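Local coordinates for protein phosphoribosylaminoimidazole carboxylase, ATPase subunit (Thermus thermophilus, PDB 3AW8) that probably catalyses the ATP-dependent carboxylation of 5-aminoimidazole ribonucleotide with bicarbonate to N5-carboxyaminoimidazole ribonucleotide, a step of de novo purine synthesis, at residues I207-L212 and N304-K309. Residues are numbered along the deposited sequence; the frame is centred on the assembly and turned at random.
Sequences ILRLSL and NLIGEK
Asn304 binds two successive carbonyls of the neighbouring strand, one with its side chain and one with its backbone. Its amide nitrogen ND2 donates to Leu208 O over 2.7 Å, approaching from above the carbonyl plane, about 50° out of it. Its main-chain N reaches Arg209 O at 3.1 Å. With CG anti to its own carbonyl carbon (chi1 -86°), the short side chain carries the amide across to Leu208 O, and Leu208 lays its CB 3.7 Å from ND2, an aliphatic neighbour that asks for no bond of its own. Two residues on, Ile306 extends the CD1 end of its longer arm to the CG2 methyl of Ile207, 3.7 Å away, as suits apolar groups facing each other between strands. The Arg209 side chain crosses that of Ile306 at about a right angle, bringing NH1 to 3.6 Å from Ile306 CG1. The two segments, antiparallel at 155°, are neighbouring strands of the large antiparallel sheet that runs from the ATP-grasp region (strand 207-213) into the C-terminal region (strand 299-306). Arg209 and Leu210 both face Arg202 on the other neighbouring strand, a classic beta bulge. Past the last direct backbone bond the strands part, and a water donates to both Arg209 O and Asn304 O, bridging the gap at 2.7 Å from each. Were Asn304 shortened to an alanine, Leu208 O would probably lose its amide donor and Asn265 OD1 this bond, since ND2 serves both. Arg209 starts out away from strand 299-306, and its long chain, bent at chi2, brings the end back; an arginine suits because its several N-H groups can serve Trp204 O and the carboxylate of Glu362 as well. The Leu208 side chain also touches His203, which is predicted to bind ATP.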
loop_
_atom_site.group_PDB
_atom_site.type_symbol
_atom_site.label_atom_id
_atom_site.label_comp_id
_atom_site.label_asym_id
_atom_site.label_seq_id
_atom_site.Cartn_x
_atom_site.Cartn_y
_atom_site.Cartn_z
ATOM N N ILE A 207 5.537 -22.032 -14.516
ATOM C CA ILE A 207 5.102 -21.020 -13.552
ATOM C C ILE A 207 6.001 -19.795 -13.613
ATOM O O ILE A 207 7.222 -19.933 -13.648
ATOM C CB ILE A 207 5.164 -21.546 -12.107
ATOM C CG1 ILE A 207 4.523 -22.932 -12.014
ATOM C CG2 ILE A 207 4.461 -20.574 -11.180
ATOM C CD1 ILE A 207 4.596 -23.546 -10.620
ATOM N N LEU A 208 5.410 -18.603 -13.629
ATOM C CA LEU A 208 6.199 -17.374 -13.646
ATOM C C LEU A 208 7.062 -17.383 -12.381
ATOM O O LEU A 208 6.549 -17.555 -11.269
ATOM C CB LEU A 208 5.296 -16.133 -13.624
ATOM C CG LEU A 208 6.042 -14.802 -13.460
ATOM C CD1 LEU A 208 6.849 -14.544 -14.709
ATOM C CD2 LEU A 208 5.074 -13.657 -13.221
ATOM N N ARG A 209 8.369 -17.202 -12.552
ATOM C CA ARG A 209 9.289 -17.208 -11.421
ATOM C C ARG A 209 9.885 -15.846 -11.140
ATOM O O ARG A 209 10.069 -15.485 -9.985
ATOM C CB ARG A 209 10.426 -18.193 -11.669
ATOM C CG ARG A 209 9.965 -19.601 -11.929
ATOM C CD ARG A 209 9.350 -20.242 -10.697
ATOM N NE ARG A 209 8.861 -21.580 -11.013
ATOM C CZ ARG A 209 8.575 -22.508 -10.106
ATOM N NH1 ARG A 209 8.727 -22.251 -8.812
ATOM N NH2 ARG A 209 8.143 -23.698 -10.494
ATOM N N LEU A 210 10.168 -15.086 -12.190
ATOM C CA LEU A 210 10.784 -13.786 -12.002
ATOM C C LEU A 210 10.380 -12.772 -13.058
ATOM O O LEU A 210 10.238 -13.113 -14.234
ATOM C CB LEU A 210 12.308 -13.942 -12.031
ATOM C CG LEU A 210 13.135 -12.673 -11.820
ATOM C CD1 LEU A 210 13.373 -12.480 -10.326
ATOM C CD2 LEU A 210 14.463 -12.786 -12.558
ATOM N N SER A 211 10.218 -11.521 -12.638
ATOM C CA SER A 211 9.860 -10.441 -13.551
ATOM C C SER A 211 10.827 -9.267 -13.392
ATOM O O SER A 211 11.050 -8.777 -12.279
ATOM C CB SER A 211 8.420 -9.965 -13.300
ATOM O OG SER A 211 7.467 -10.828 -13.902
ATOM N N LEU A 212 11.408 -8.823 -14.503
ATOM C CA LEU A 212 12.344 -7.712 -14.468
ATOM C C LEU A 212 11.730 -6.500 -15.153
ATOM O O LEU A 212 11.368 -6.555 -16.330
ATOM C CB LEU A 212 13.659 -8.113 -15.145
ATOM C CG LEU A 212 14.362 -9.256 -14.403
ATOM C CD1 LEU A 212 15.498 -9.843 -15.237
ATOM C CD2 LEU A 212 14.870 -8.731 -13.077
ATOM N N ASN A 304 8.344 -14.566 -7.519
ATOM C CA ASN A 304 7.210 -15.281 -6.958
ATOM C C ASN A 304 7.624 -16.244 -5.865
ATOM O O ASN A 304 8.732 -16.779 -5.876
ATOM C CB ASN A 304 6.473 -16.083 -8.034
ATOM C CG ASN A 304 5.429 -15.264 -8.765
ATOM O OD1 ASN A 304 5.002 -14.211 -8.289
ATOM N ND2 ASN A 304 4.999 -15.755 -9.919
ATOM N N LEU A 305 6.713 -16.450 -4.921
ATOM C CA LEU A 305 6.902 -17.378 -3.813
ATOM C C LEU A 305 5.962 -18.541 -4.128
ATOM O O LEU A 305 4.749 -18.443 -3.936
ATOM C CB LEU A 305 6.519 -16.708 -2.489
ATOM C CG LEU A 305 7.612 -16.112 -1.584
ATOM C CD1 LEU A 305 8.941 -15.957 -2.311
ATOM C CD2 LEU A 305 7.129 -14.782 -1.050
ATOM N N ILE A 306 6.526 -19.632 -4.640
ATOM C CA ILE A 306 5.748 -20.806 -5.016
ATOM C C ILE A 306 5.899 -21.955 -4.024
ATOM O O ILE A 306 7.007 -22.351 -3.687
ATOM C CB ILE A 306 6.169 -21.320 -6.419
ATOM C CG1 ILE A 306 6.151 -20.171 -7.431
ATOM C CG2 ILE A 306 5.241 -22.442 -6.874
ATOM C CD1 ILE A 306 4.784 -19.552 -7.631
ATOM N N GLY A 307 4.767 -22.477 -3.568
ATOM C CA GLY A 307 4.730 -23.596 -2.643
ATOM C C GLY A 307 5.655 -23.659 -1.437
ATOM O O GLY A 307 5.890 -24.744 -0.907
ATOM N N GLU A 308 6.170 -22.525 -0.981
ATOM C CA GLU A 308 7.067 -22.520 0.165
ATOM C C GLU A 308 6.985 -21.159 0.849
ATOM O O GLU A 308 6.655 -20.157 0.216
ATOM C CB GLU A 308 8.501 -22.770 -0.303
ATOM C CG GLU A 308 9.170 -21.520 -0.873
ATOM C CD GLU A 308 10.380 -21.808 -1.755
ATOM O OE1 GLU A 308 11.301 -22.543 -1.319
ATOM O OE2 GLU A 308 10.409 -21.280 -2.889
ATOM N N LYS A 309 7.290 -21.123 2.139
ATOM C CA LYS A 309 7.265 -19.872 2.888
ATOM C C LYS A 309 8.685 -19.512 3.340
ATOM O O LYS A 309 9.207 -20.069 4.298
ATOM C CB LYS A 309 6.339 -20.015 4.092
ATOM C CG LYS A 309 6.144 -18.739 4.890
ATOM C CD LYS A 309 5.075 -18.938 5.948
ATOM C CE LYS A 309 4.823 -17.677 6.732
ATOM N NZ LYS A 309 3.662 -17.860 7.652
HETATM O O HOH W 1 10.235 -17.382 -8.043
#